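Local coordinates for DNA mismatch repair protein MutS (PDB 1EWQ), which binds mismatched DNA in mismatch repair, probably carrying out the recognition step, and has a weak ATPase activity, at residues 165-170 and 188-193; 219-224 and 239-244; 307-312 and 606-611; 323-328 and 359-364; 720-725 and 742-747. One frame throughout, in Å; residues are numbered along the deposited sequence.

How the contacts relate
Contact 4 is nested in the loop closed by contact 3; the others follow in series. Contacts 1 and 3 are buried; contacts 2, 4 and 5 are partly buried. Around one mixed sheet, contact 1 joins two helices and contact 2 joins a helix to the edge strand; Glu-169 OE1 and Tyr-244 OH hydrogen-bond between them. Both pair an aromatic side chain with a charged one, by a phenol-carboxylate hydrogen bond in contact 1 and a cation-pi contact in contact 2. Contacts 3 and 4 sit on consecutive helices, 299-314 and 316-326, and are mainly apolar. Contact 3 ties this helical region to the ATPase domain. Contact 5 lies there too, a selenium-aromatic contact beside the second subunit.

Contact 1. Residues 165-170 and 188-193; sequences ALYDEL and GAFLDE
Tyr-167 reaches from helix 163-173 to helix 188-197 and touches Phe-190 and Glu-193 with its hydroxyl end. Its OH donates a hydrogen bond to Glu-193 OE2, at 3.2 Å. The bond meets the oxygen from above the carboxylate, 59° out of its plane. Glu-193 CD lies in the plane of the tyrosine ring, at its edge, and ring and carboxylate are turned 78° apart. The same OH is modelled 3.0 Å from Phe-190 CE1, doubtfully short; the packing rests on Tyr-167 CZ, 3.9 Å from that carbon. The two aromatic side chains slide past each other in opposite directions, with the hydroxyl oblique to the phenylalanine ring.

Glu-193 has CG anti to its backbone N (chi1 -172°) and runs extended from there, which carries its carboxylate across to the phenol. In the second shell, Glu-193 OE2 also forms a salt bridge with Lys-163 NZ, one turn before Tyr-167 on the same helix. One carboxylate oxygen is thus gripped by two groups of helix 163-173. On the same helix, Leu-166 and Leu-170 pack on strands 134-139 and 143-149. Such helices packed around a mixed sheet are consistent with the RNase H-like fold of MutS domain II.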
# COMPACT_ATOMS: atom_id res chain seq x y z
N ALA C 165 -13.34 -28.36 -1.37
CA ALA C 165 -12.48 -28.81 -0.29
C ALA C 165 -11.02 -28.48 -0.59
O ALA C 165 -10.25 -28.15 0.30
CB ALA C 165 -12.64 -30.31 -0.08
N LEU C 166 -10.64 -28.57 -1.86
CA LEU C 166 -9.27 -28.25 -2.23
C LEU C 166 -9.02 -26.80 -1.84
O LEU C 166 -8.11 -26.51 -1.07
CB LEU C 166 -9.05 -28.39 -3.74
CG LEU C 166 -7.77 -27.72 -4.23
CD1 LEU C 166 -6.54 -28.46 -3.67
CD2 LEU C 166 -7.75 -27.69 -5.75
N TYR C 167 -9.84 -25.90 -2.37
CA TYR C 167 -9.69 -24.48 -2.06
C TYR C 167 -9.65 -24.21 -0.56
O TYR C 167 -8.81 -23.43 -0.11
CB TYR C 167 -10.80 -23.66 -2.72
CG TYR C 167 -10.66 -23.55 -4.24
CD1 TYR C 167 -9.53 -24.07 -4.89
CD2 TYR C 167 -11.64 -22.94 -5.01
CE1 TYR C 167 -9.40 -23.98 -6.29
CE2 TYR C 167 -11.52 -22.85 -6.39
CZ TYR C 167 -10.40 -23.37 -7.03
OH TYR C 167 -10.30 -23.30 -8.40
N ASP C 168 -10.52 -24.85 0.21
CA ASP C 168 -10.51 -24.63 1.65
C ASP C 168 -9.21 -25.10 2.29
O ASP C 168 -8.68 -24.44 3.18
CB ASP C 168 -11.68 -25.33 2.35
CG ASP C 168 -12.98 -24.58 2.20
OD1 ASP C 168 -12.95 -23.35 2.05
OD2 ASP C 168 -14.03 -25.24 2.25
N GLU C 169 -8.71 -26.25 1.85
CA GLU C 169 -7.47 -26.78 2.41
C GLU C 169 -6.34 -25.83 2.09
O GLU C 169 -5.45 -25.61 2.91
CB GLU C 169 -7.13 -28.15 1.83
CG GLU C 169 -7.49 -29.32 2.71
CD GLU C 169 -7.00 -29.18 4.14
OE1 GLU C 169 -5.78 -29.23 4.39
OE2 GLU C 169 -7.85 -29.02 5.02
N LEU C 170 -6.37 -25.27 0.89
CA LEU C 170 -5.34 -24.34 0.45
C LEU C 170 -5.40 -23.06 1.29
O LEU C 170 -4.39 -22.60 1.80
CB LEU C 170 -5.53 -24.02 -1.04
CG LEU C 170 -4.47 -23.25 -1.84
CD1 LEU C 170 -4.27 -21.88 -1.24
CD2 LEU C 170 -3.16 -24.01 -1.85
N GLY C 188 -8.37 -22.57 -18.88
CA GLY C 188 -8.60 -21.14 -18.71
C GLY C 188 -9.65 -20.72 -17.70
O GLY C 188 -9.47 -19.72 -17.01
N ALA C 189 -10.75 -21.45 -17.62
CA ALA C 189 -11.82 -21.10 -16.68
C ALA C 189 -11.39 -21.34 -15.23
O ALA C 189 -11.72 -20.56 -14.33
CB ALA C 189 -13.07 -21.91 -17.00
N PHE C 190 -10.65 -22.42 -15.00
CA PHE C 190 -10.16 -22.75 -13.66
C PHE C 190 -9.22 -21.65 -13.19
O PHE C 190 -9.42 -21.04 -12.14
CB PHE C 190 -9.40 -24.08 -13.69
CG PHE C 190 -8.70 -24.42 -12.40
CD1 PHE C 190 -9.41 -24.93 -11.32
CD2 PHE C 190 -7.33 -24.20 -12.26
CE1 PHE C 190 -8.77 -25.22 -10.11
CE2 PHE C 190 -6.69 -24.48 -11.06
CZ PHE C 190 -7.41 -24.99 -9.99
N LEU C 191 -8.19 -21.40 -13.98
CA LEU C 191 -7.17 -20.40 -13.67
C LEU C 191 -7.76 -19.07 -13.23
O LEU C 191 -7.33 -18.51 -12.22
CB LEU C 191 -6.26 -20.19 -14.88
CG LEU C 191 -5.07 -19.25 -14.69
CD1 LEU C 191 -4.26 -19.67 -13.46
CD2 LEU C 191 -4.21 -19.29 -15.94
N ASP C 192 -8.73 -18.55 -13.97
CA ASP C 192 -9.36 -17.29 -13.61
C ASP C 192 -10.02 -17.39 -12.25
O ASP C 192 -9.86 -16.50 -11.41
CB ASP C 192 -10.39 -16.89 -14.67
CG ASP C 192 -9.74 -16.31 -15.91
OD1 ASP C 192 -9.12 -15.22 -15.82
OD2 ASP C 192 -9.85 -16.94 -16.99
N GLU C 193 -10.76 -18.47 -12.02
CA GLU C 193 -11.42 -18.68 -10.74
C GLU C 193 -10.37 -18.69 -9.65
O GLU C 193 -10.53 -18.06 -8.61
CB GLU C 193 -12.17 -20.01 -10.72
CG GLU C 193 -13.05 -20.19 -9.48
CD GLU C 193 -13.63 -21.58 -9.35
OE1 GLU C 193 -14.71 -21.72 -8.73
OE2 GLU C 193 -13.02 -22.55 -9.85

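Contact 2. Residues 219-224 and 239-244; sequences RARGAL and QPFRFY
Arg-221 and Phe-241 make this contact by themselves, and both interactions fall on one face of the phenylalanine ring. The first is cation-pi. Arg-221 CZ lies 4.6 Å from the centroid of the Phe-241 ring, 14° off the ring normal. The guanidinium comes edge-on, its plane 85° from that of the ring. Its NH1 is the leading atom, 3.3 Å from Phe-241 CE2 and offset toward the rim.

The second is CH-pi. Arg-221 CD sits over the same face, 3.7 Å from the Phe-241 centroid. A bend at chi3 (63°) lets the methylene and NH1 both rest on the ring.

Polar bonds to other residues fix the arginine. Its NE forms a salt bridge with Glu-210 OE1, and its NH2 a hydrogen bond with Glu-212 O. An alanine in place of Phe-241 removes the ring, which would probably leave Arg-221 NH1 and CD without their aromatic partner and open a gap between helix and edge strand.

Phe-241 also meets Phe-155 edge-to-face, and Arg-221 touches Phe-155 too. Strand 154-160, which carries Phe-155, pairs with edge strand 242-243. Helix 215-232 packs on the sheet through Ala-220 and Leu-224, which rest on strands 134-139 and 143-149.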
# COMPACT_ATOMS: atom_id res chain seq x y z
N ARG C 219 2.20 -36.29 -8.23
CA ARG C 219 2.53 -35.22 -9.16
C ARG C 219 2.79 -33.91 -8.43
O ARG C 219 3.79 -33.24 -8.70
CB ARG C 219 1.41 -35.05 -10.19
CG ARG C 219 1.14 -36.33 -10.98
CD ARG C 219 0.04 -36.11 -12.00
NE ARG C 219 0.44 -35.16 -13.01
CZ ARG C 219 -0.33 -34.17 -13.45
NH1 ARG C 219 -1.55 -34.01 -12.96
NH2 ARG C 219 0.13 -33.33 -14.38
N ALA C 220 1.90 -33.55 -7.51
CA ALA C 220 2.07 -32.31 -6.75
C ALA C 220 3.39 -32.35 -5.99
O ALA C 220 4.16 -31.38 -5.99
CB ALA C 220 0.91 -32.13 -5.78
N ARG C 221 3.66 -33.49 -5.34
CA ARG C 221 4.88 -33.68 -4.58
C ARG C 221 6.09 -33.54 -5.51
O ARG C 221 7.09 -32.88 -5.17
CB ARG C 221 4.84 -35.07 -3.93
CG ARG C 221 5.92 -35.36 -2.91
CD ARG C 221 5.52 -36.55 -2.03
NE ARG C 221 5.36 -37.76 -2.83
CZ ARG C 221 4.53 -38.75 -2.55
NH1 ARG C 221 3.75 -38.70 -1.48
NH2 ARG C 221 4.47 -39.81 -3.35
N GLY C 222 5.99 -34.13 -6.70
CA GLY C 222 7.07 -34.04 -7.66
C GLY C 222 7.34 -32.59 -7.99
O GLY C 222 8.50 -32.15 -8.07
N ALA C 223 6.27 -31.83 -8.17
CA ALA C 223 6.38 -30.42 -8.49
C ALA C 223 7.11 -29.67 -7.38
O ALA C 223 8.02 -28.88 -7.65
CB ALA C 223 5.00 -29.82 -8.70
N LEU C 224 6.73 -29.92 -6.13
CA LEU C 224 7.36 -29.24 -5.00
C LEU C 224 8.86 -29.52 -4.95
O LEU C 224 9.67 -28.60 -4.79
CB LEU C 224 6.71 -29.68 -3.68
CG LEU C 224 5.27 -29.22 -3.41
CD1 LEU C 224 4.76 -29.89 -2.14
CD2 LEU C 224 5.22 -27.69 -3.25
N GLN C 239 11.50 -33.45 6.07
CA GLN C 239 10.96 -34.28 7.14
C GLN C 239 10.16 -35.36 6.42
O GLN C 239 9.80 -35.20 5.25
CB GLN C 239 10.03 -33.45 8.03
CG GLN C 239 10.73 -32.59 9.06
CD GLN C 239 11.58 -33.43 10.01
OE1 GLN C 239 12.78 -33.64 9.79
NE2 GLN C 239 10.95 -33.94 11.07
N PRO C 240 9.89 -36.49 7.09
CA PRO C 240 9.13 -37.54 6.42
C PRO C 240 7.82 -36.98 5.86
O PRO C 240 7.12 -36.24 6.54
CB PRO C 240 8.89 -38.56 7.53
CG PRO C 240 10.15 -38.40 8.39
CD PRO C 240 10.32 -36.90 8.44
N PHE C 241 7.51 -37.30 4.61
CA PHE C 241 6.29 -36.80 4.00
C PHE C 241 5.05 -37.30 4.73
O PHE C 241 4.96 -38.47 5.08
CB PHE C 241 6.17 -37.21 2.54
CG PHE C 241 4.93 -36.69 1.86
CD1 PHE C 241 4.89 -35.40 1.33
CD2 PHE C 241 3.79 -37.48 1.78
CE1 PHE C 241 3.74 -34.91 0.72
CE2 PHE C 241 2.63 -36.99 1.17
CZ PHE C 241 2.60 -35.71 0.64
N ARG C 242 4.09 -36.41 4.94
CA ARG C 242 2.85 -36.77 5.59
C ARG C 242 1.64 -36.71 4.68
O ARG C 242 1.26 -35.64 4.20
CB ARG C 242 2.59 -35.89 6.80
CG ARG C 242 3.47 -36.20 8.00
CD ARG C 242 2.68 -35.94 9.27
NE ARG C 242 2.26 -34.55 9.35
CZ ARG C 242 1.02 -34.15 9.61
NH1 ARG C 242 0.06 -35.04 9.82
NH2 ARG C 242 0.75 -32.85 9.67
N PHE C 243 1.06 -37.87 4.43
CA PHE C 243 -0.15 -37.97 3.62
C PHE C 243 -1.23 -37.96 4.70
O PHE C 243 -1.52 -39.00 5.31
CB PHE C 243 -0.14 -39.30 2.87
CG PHE C 243 -1.34 -39.53 2.00
CD1 PHE C 243 -1.57 -40.77 1.42
CD2 PHE C 243 -2.26 -38.50 1.76
CE1 PHE C 243 -2.68 -41.00 0.62
CE2 PHE C 243 -3.37 -38.72 0.97
CZ PHE C 243 -3.58 -39.96 0.39
N TYR C 244 -1.80 -36.79 4.97
CA TYR C 244 -2.81 -36.67 6.02
C TYR C 244 -4.26 -36.70 5.54
O TYR C 244 -4.53 -36.80 4.34
CB TYR C 244 -2.55 -35.39 6.84
CG TYR C 244 -2.78 -34.09 6.10
CD1 TYR C 244 -3.99 -33.42 6.20
CD2 TYR C 244 -1.79 -33.54 5.28
CE1 TYR C 244 -4.22 -32.23 5.52
CE2 TYR C 244 -2.01 -32.35 4.58
CZ TYR C 244 -3.23 -31.70 4.71
OH TYR C 244 -3.47 -30.53 4.06

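Contact 3. Residues 307-312 and 606-611; sequences DRVEGF and GSFVPA
The ring of Phe-608 is the flat group here, and it meets Val-309 and Glu-310 of helix 299-314. Glu-310 CB lies in the ring plane, at the edge, 3.9 Å from Phe-608 CZ. Glu-310 CA is slightly nearer, 3.8 Å from Phe-608 CZ. Val-309 CG1 comes in obliquely, 3.6 Å from Phe-608 CE1 and as close to CD1. The two side chains slide past each other in opposite directions. Val-309 CG1 stands anti to the backbone N (chi1 177°) and serves the ring, while the other methyl, CG2, approaches Gly-606 O at 3.4 Å. The valine thus straddles ring and backbone.

Leu-306 and Val-313 of the same helix also touch Phe-608. The charged end of Glu-310 is engaged elsewhere, in a salt bridge with Arg-314. Within the loop, Ser-607 OG donates to Phe-608 O at 2.7 Å, in the carbonyl plane and on a lone pair. This bond pins the serine hydroxyl to the backbone of the loop.

The contact joins a helix of MutS domain III to the ATPase domain. Gly-606, with positive phi (92°), is the C-prime residue of a Schellman motif. That motif ends helix 589-603, which begins in the predicted ATP-binding P-loop.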
# COMPACT_ATOMS: atom_id res chain seq x y z
N ASP C 307 -4.58 -30.72 30.21
CA ASP C 307 -3.88 -31.04 31.46
C ASP C 307 -2.59 -30.23 31.52
O ASP C 307 -2.31 -29.61 32.54
CB ASP C 307 -3.58 -32.53 31.58
CG ASP C 307 -4.82 -33.34 31.86
OD1 ASP C 307 -5.74 -32.80 32.52
OD2 ASP C 307 -4.90 -34.52 31.43
N ARG C 308 -1.82 -30.22 30.44
CA ARG C 308 -0.58 -29.46 30.43
C ARG C 308 -0.81 -27.96 30.61
O ARG C 308 -0.03 -27.27 31.28
CB ARG C 308 0.20 -29.74 29.14
CG ARG C 308 0.76 -31.15 29.07
CD ARG C 308 1.91 -31.25 28.08
NE ARG C 308 3.18 -31.51 28.75
CZ ARG C 308 3.73 -30.69 29.65
NH1 ARG C 308 3.12 -29.56 29.97
NH2 ARG C 308 4.86 -31.03 30.28
N VAL C 309 -1.88 -27.44 30.00
CA VAL C 309 -2.20 -26.02 30.12
C VAL C 309 -2.52 -25.73 31.59
O VAL C 309 -1.94 -24.84 32.21
CB VAL C 309 -3.44 -25.65 29.28
CG1 VAL C 309 -3.81 -24.18 29.49
CG2 VAL C 309 -3.18 -25.94 27.81
N GLU C 310 -3.46 -26.50 32.13
CA GLU C 310 -3.88 -26.34 33.52
C GLU C 310 -2.69 -26.39 34.45
O GLU C 310 -2.63 -25.66 35.43
CB GLU C 310 -4.87 -27.44 33.89
CG GLU C 310 -5.44 -27.31 35.29
CD GLU C 310 -6.69 -28.15 35.48
OE1 GLU C 310 -6.58 -29.39 35.50
OE2 GLU C 310 -7.79 -27.57 35.60
N GLY C 311 -1.74 -27.26 34.12
CA GLY C 311 -0.54 -27.39 34.93
C GLY C 311 0.26 -26.11 34.98
O GLY C 311 0.80 -25.76 36.03
N PHE C 312 0.34 -25.40 33.86
CA PHE C 312 1.09 -24.14 33.85
C PHE C 312 0.24 -23.02 34.43
O PHE C 312 0.77 -21.98 34.82
CB PHE C 312 1.53 -23.78 32.43
CG PHE C 312 2.82 -24.44 32.01
CD1 PHE C 312 2.86 -25.28 30.90
CD2 PHE C 312 4.00 -24.19 32.70
CE1 PHE C 312 4.05 -25.87 30.49
CE2 PHE C 312 5.20 -24.77 32.30
CZ PHE C 312 5.23 -25.61 31.19
N GLY C 606 -7.45 -27.17 22.52
CA GLY C 606 -6.86 -27.52 23.80
C GLY C 606 -6.57 -26.31 24.66
O GLY C 606 -5.74 -26.36 25.56
N SER C 607 -7.25 -25.21 24.36
CA SER C 607 -7.09 -23.98 25.09
C SER C 607 -8.25 -23.76 26.04
O SER C 607 -9.34 -24.29 25.83
CB SER C 607 -7.04 -22.81 24.10
OG SER C 607 -7.19 -21.55 24.74
N PHE C 608 -8.01 -23.00 27.11
CA PHE C 608 -9.07 -22.66 28.05
C PHE C 608 -9.94 -21.69 27.23
O PHE C 608 -9.49 -21.19 26.20
CB PHE C 608 -8.51 -21.95 29.28
CG PHE C 608 -8.00 -22.88 30.35
CD1 PHE C 608 -7.42 -24.10 30.02
CD2 PHE C 608 -8.08 -22.52 31.70
CE1 PHE C 608 -6.93 -24.95 31.01
CE2 PHE C 608 -7.59 -23.36 32.70
CZ PHE C 608 -7.01 -24.58 32.36
N VAL C 609 -11.16 -21.41 27.68
CA VAL C 609 -12.04 -20.53 26.91
C VAL C 609 -12.60 -19.38 27.74
O VAL C 609 -12.60 -19.43 28.98
CB VAL C 609 -13.21 -21.35 26.31
CG1 VAL C 609 -12.66 -22.51 25.46
CG2 VAL C 609 -14.09 -21.90 27.43
N PRO C 610 -13.10 -18.32 27.07
CA PRO C 610 -13.66 -17.14 27.75
C PRO C 610 -15.08 -17.36 28.26
O PRO C 610 -16.05 -17.05 27.57
CB PRO C 610 -13.59 -16.06 26.67
CG PRO C 610 -13.81 -16.85 25.41
CD PRO C 610 -12.92 -18.05 25.63
N ALA C 611 -15.20 -17.88 29.48
CA ALA C 611 -16.51 -18.13 30.08
C ALA C 611 -16.34 -18.47 31.56
O ALA C 611 -15.22 -18.63 32.04
CB ALA C 611 -17.21 -19.28 29.36

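Contact 4. Residues 323-328 and 359-364; sequences RRLLYR and LPELRA
Leu-325 and Leu-362 lie alongside each other and slide past in opposite directions, from helices 316-326 and 346-366. Leu-362 CD2 sits against the base of its partner, 3.6 Å from Leu-325 CB and 3.8 Å from Leu-325 CD1. The other methyl of Leu-362, CD1, turns to Leu-326 and meets its CD2 at 3.9 Å. Those two side chains cross at about a right angle. Leu-362 therefore divides its branches between two neighbours, as its CG, anti to the carbonyl carbon (chi1 -78°), brings one methyl to each. With an alanine here both methyl contacts go, and a gap would probably open between the helices beside Leu-325 CB and Leu-326 CD2.

Glu-361 runs obliquely across the outer side of Leu-325. Its CB touches both leucine methyls, and its OE1 comes within 3.6 Å of Leu-325 CD2. Leu-524 of helix 514-540 packs against Leu-362 as well. Between these segments the contact is apolar packing of leucines, with no polar bond, and an exposed glutamate at the margin.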
# COMPACT_ATOMS: atom_id res chain seq x y z
N ARG C 323 8.91 -19.27 30.46
CA ARG C 323 8.69 -18.21 29.49
C ARG C 323 9.86 -17.21 29.47
O ARG C 323 10.23 -16.70 28.41
CB ARG C 323 7.36 -17.48 29.80
CG ARG C 323 6.11 -18.32 29.48
CD ARG C 323 4.80 -17.69 29.96
NE ARG C 323 4.57 -16.36 29.41
CZ ARG C 323 4.35 -16.09 28.13
NH1 ARG C 323 4.32 -17.08 27.24
NH2 ARG C 323 4.19 -14.84 27.72
N ARG C 324 10.45 -16.96 30.63
CA ARG C 324 11.59 -16.05 30.74
C ARG C 324 12.74 -16.65 29.93
O ARG C 324 13.37 -15.97 29.12
CB ARG C 324 12.04 -15.92 32.20
CG ARG C 324 12.17 -14.50 32.72
CD ARG C 324 13.02 -14.45 34.00
NE ARG C 324 12.52 -15.36 35.02
CZ ARG C 324 11.34 -15.23 35.64
NH1 ARG C 324 10.53 -14.22 35.34
NH2 ARG C 324 10.96 -16.14 36.53
N LEU C 325 13.00 -17.94 30.16
CA LEU C 325 14.09 -18.63 29.47
C LEU C 325 13.85 -18.76 27.97
O LEU C 325 14.76 -18.53 27.18
CB LEU C 325 14.33 -20.01 30.11
CG LEU C 325 14.96 -19.93 31.51
CD1 LEU C 325 14.87 -21.27 32.22
CD2 LEU C 325 16.42 -19.46 31.40
N LEU C 326 12.62 -19.12 27.59
CA LEU C 326 12.28 -19.28 26.17
C LEU C 326 12.47 -17.98 25.39
O LEU C 326 12.83 -18.01 24.22
CB LEU C 326 10.83 -19.74 26.02
CG LEU C 326 10.52 -21.15 26.48
CD1 LEU C 326 9.02 -21.43 26.29
CD2 LEU C 326 11.38 -22.15 25.70
N TYR C 327 12.22 -16.86 26.04
CA TYR C 327 12.37 -15.55 25.41
C TYR C 327 13.69 -15.42 24.66
O TYR C 327 13.76 -14.76 23.63
CB TYR C 327 12.28 -14.46 26.48
CG TYR C 327 12.33 -13.04 25.94
CD1 TYR C 327 11.17 -12.40 25.49
CD2 TYR C 327 13.53 -12.36 25.87
CE1 TYR C 327 11.22 -11.10 24.99
CE2 TYR C 327 13.59 -11.06 25.37
CZ TYR C 327 12.43 -10.44 24.93
OH TYR C 327 12.51 -9.15 24.45
N ARG C 328 14.74 -16.05 25.18
CA ARG C 328 16.04 -15.95 24.53
C ARG C 328 16.34 -17.13 23.61
O ARG C 328 17.45 -17.24 23.11
CB ARG C 328 17.16 -15.85 25.59
CG ARG C 328 17.18 -14.54 26.38
CD ARG C 328 18.24 -14.58 27.48
NE ARG C 328 19.62 -14.58 26.98
CZ ARG C 328 20.32 -13.47 26.70
NH1 ARG C 328 19.78 -12.27 26.89
NH2 ARG C 328 21.56 -13.57 26.24
N LEU C 359 19.25 -24.24 27.31
CA LEU C 359 18.75 -25.61 27.38
C LEU C 359 18.89 -26.26 28.76
O LEU C 359 17.92 -26.76 29.30
CB LEU C 359 19.43 -26.46 26.32
CG LEU C 359 18.61 -27.64 25.80
CD1 LEU C 359 17.26 -27.13 25.31
CD2 LEU C 359 19.38 -28.33 24.67
N PRO C 360 20.11 -26.26 29.33
CA PRO C 360 20.30 -26.87 30.65
C PRO C 360 19.49 -26.21 31.76
O PRO C 360 19.10 -26.86 32.73
CB PRO C 360 21.81 -26.76 30.87
CG PRO C 360 22.20 -25.60 30.02
CD PRO C 360 21.39 -25.80 28.78
N GLU C 361 19.23 -24.91 31.63
CA GLU C 361 18.44 -24.20 32.63
C GLU C 361 16.97 -24.63 32.55
O GLU C 361 16.31 -24.81 33.57
CB GLU C 361 18.56 -22.69 32.41
CG GLU C 361 19.99 -22.15 32.46
CD GLU C 361 20.06 -20.65 32.28
OE1 GLU C 361 19.56 -19.91 33.16
OE2 GLU C 361 20.60 -20.20 31.24
N LEU C 362 16.47 -24.79 31.33
CA LEU C 362 15.09 -25.24 31.13
C LEU C 362 14.98 -26.66 31.63
O LEU C 362 14.02 -27.02 32.32
CB LEU C 362 14.72 -25.21 29.64
CG LEU C 362 14.39 -23.87 29.00
CD1 LEU C 362 14.35 -24.03 27.49
CD2 LEU C 362 13.07 -23.35 29.53
N ARG C 363 15.97 -27.48 31.29
CA ARG C 363 15.97 -28.87 31.71
C ARG C 363 15.89 -28.94 33.24
O ARG C 363 15.22 -29.81 33.79
CB ARG C 363 17.24 -29.58 31.22
CG ARG C 363 17.16 -31.09 31.37
CD ARG C 363 18.16 -31.82 30.47
NE ARG C 363 17.65 -33.15 30.12
CZ ARG C 363 18.34 -34.10 29.50
NH1 ARG C 363 19.60 -33.89 29.15
NH2 ARG C 363 17.76 -35.25 29.22
N ALA C 364 16.54 -28.00 33.90
CA ALA C 364 16.53 -27.95 35.36
C ALA C 364 15.14 -27.62 35.90
O ALA C 364 14.75 -28.12 36.96
CB ALA C 364 17.54 -26.92 35.85

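Contact 5. Residues 720-725 and 742-747; sequences GGLVFY and AAMAGL
Met-744 reaches Leu-722 and Phe-724 by an extended chain, with chi1 and chi2 both 175°, followed by a bend at chi3. That last torsion, -120°, is away from a staggered position, so the placing of CE is less certain. The extension carries the selenium of this selenomethionine from the end of helix 738-744 to strand 723-730, and the bend turns the terminal CE to Leu-722. The result is a Met-aromatic contact, with selenium in place of sulfur, at the edge of the P-loop ATPase sheet. SE lies 5.3 Å from the Phe-724 centroid and 72° off the ring normal, an oblique approach. Its nearest ring atom is Phe-724 CE1, at 4.0 Å.

Phe-724 also touches Pro-584 and Met-586, residues of the predicted ATP-binding loop. Val-741, one turn before Met-744, packs on both Leu-722 and Phe-724. Strand 723-730 is the outermost strand of its sheet and pairs with strand 708-716. The helix ends in a Schellman motif: Gly-746 has positive phi, Gly-746 N bonds back to Ala-743 O, and Leu-747 N to Ala-742 O. Gly-746 O in turn accepts a hydrogen bond from Lys-651 of the second subunit, so this helix end also belongs to the dimer interface.

The packing on Leu-722 is close. Leu-722 CB is 3.5 Å from Met-744 CE and 3.6 Å from Met-744 SE.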
# COMPACT_ATOMS: atom_id res chain seq x y z
N GLY C 720 -33.30 8.36 26.39
CA GLY C 720 -32.48 8.77 25.26
C GLY C 720 -33.21 8.64 23.94
O GLY C 720 -33.06 9.48 23.05
N GLY C 721 -34.01 7.58 23.83
CA GLY C 721 -34.77 7.33 22.61
C GLY C 721 -34.88 5.84 22.37
O GLY C 721 -35.99 5.31 22.20
N LEU C 722 -33.74 5.17 22.35
CA LEU C 722 -33.65 3.72 22.14
C LEU C 722 -32.32 3.20 22.67
O LEU C 722 -31.25 3.64 22.24
CB LEU C 722 -33.77 3.39 20.65
CG LEU C 722 -34.98 2.57 20.20
CD1 LEU C 722 -34.77 2.11 18.77
CD2 LEU C 722 -35.16 1.37 21.11
N VAL C 723 -32.37 2.26 23.60
CA VAL C 723 -31.16 1.70 24.17
C VAL C 723 -31.09 0.19 23.91
O VAL C 723 -31.95 -0.56 24.37
CB VAL C 723 -31.09 1.97 25.69
CG1 VAL C 723 -29.81 1.40 26.27
CG2 VAL C 723 -31.17 3.48 25.95
N PHE C 724 -30.07 -0.24 23.17
CA PHE C 724 -29.90 -1.66 22.86
C PHE C 724 -29.22 -2.46 23.97
O PHE C 724 -28.13 -2.11 24.41
CB PHE C 724 -29.12 -1.83 21.55
CG PHE C 724 -29.78 -1.20 20.36
CD1 PHE C 724 -29.48 0.11 20.01
CD2 PHE C 724 -30.74 -1.89 19.63
CE1 PHE C 724 -30.14 0.73 18.95
CE2 PHE C 724 -31.40 -1.29 18.57
CZ PHE C 724 -31.11 0.02 18.23
N TYR C 725 -29.88 -3.52 24.41
CA TYR C 725 -29.35 -4.39 25.45
C TYR C 725 -28.76 -5.66 24.84
O TYR C 725 -29.44 -6.39 24.11
CB TYR C 725 -30.45 -4.75 26.46
CG TYR C 725 -30.83 -3.61 27.37
CD1 TYR C 725 -31.73 -2.62 26.95
CD2 TYR C 725 -30.25 -3.48 28.63
CE1 TYR C 725 -32.01 -1.52 27.77
CE2 TYR C 725 -30.53 -2.39 29.45
CZ TYR C 725 -31.40 -1.41 29.01
OH TYR C 725 -31.64 -0.31 29.81
N ALA C 742 -36.01 3.28 13.02
CA ALA C 742 -36.19 4.25 11.95
C ALA C 742 -36.36 5.63 12.58
O ALA C 742 -35.72 6.60 12.16
CB ALA C 742 -37.42 3.90 11.10
N ALA C 743 -37.23 5.72 13.58
CA ALA C 743 -37.45 7.00 14.25
C ALA C 743 -36.13 7.48 14.84
O ALA C 743 -35.83 8.67 14.83
CB ALA C 743 -38.51 6.86 15.34
N MSE C 744 -35.34 6.54 15.37
CA MSE C 744 -34.05 6.91 15.95
C MSE C 744 -33.10 7.42 14.87
O MSE C 744 -32.26 8.29 15.13
CB MSE C 744 -33.43 5.72 16.67
CG MSE C 744 -32.03 5.99 17.20
SE MSE C 744 -31.30 4.50 18.25
CE MSE C 744 -31.07 5.47 19.90
N ALA C 745 -33.24 6.88 13.66
CA ALA C 745 -32.39 7.27 12.54
C ALA C 745 -32.76 8.66 12.00
O ALA C 745 -32.10 9.18 11.10
CB ALA C 745 -32.50 6.23 11.42
N GLY C 746 -33.83 9.24 12.53
CA GLY C 746 -34.23 10.56 12.08
C GLY C 746 -35.41 10.64 11.13
O GLY C 746 -35.70 11.72 10.62
N LEU C 747 -36.09 9.53 10.87
CA LEU C 747 -37.27 9.57 9.99
C LEU C 747 -38.22 10.60 10.60
O LEU C 747 -38.42 10.63 11.82
CB LEU C 747 -37.99 8.22 9.93
CG LEU C 747 -37.88 7.33 8.69
CD1 LEU C 747 -38.97 6.28 8.76
CD2 LEU C 747 -38.06 8.13 7.41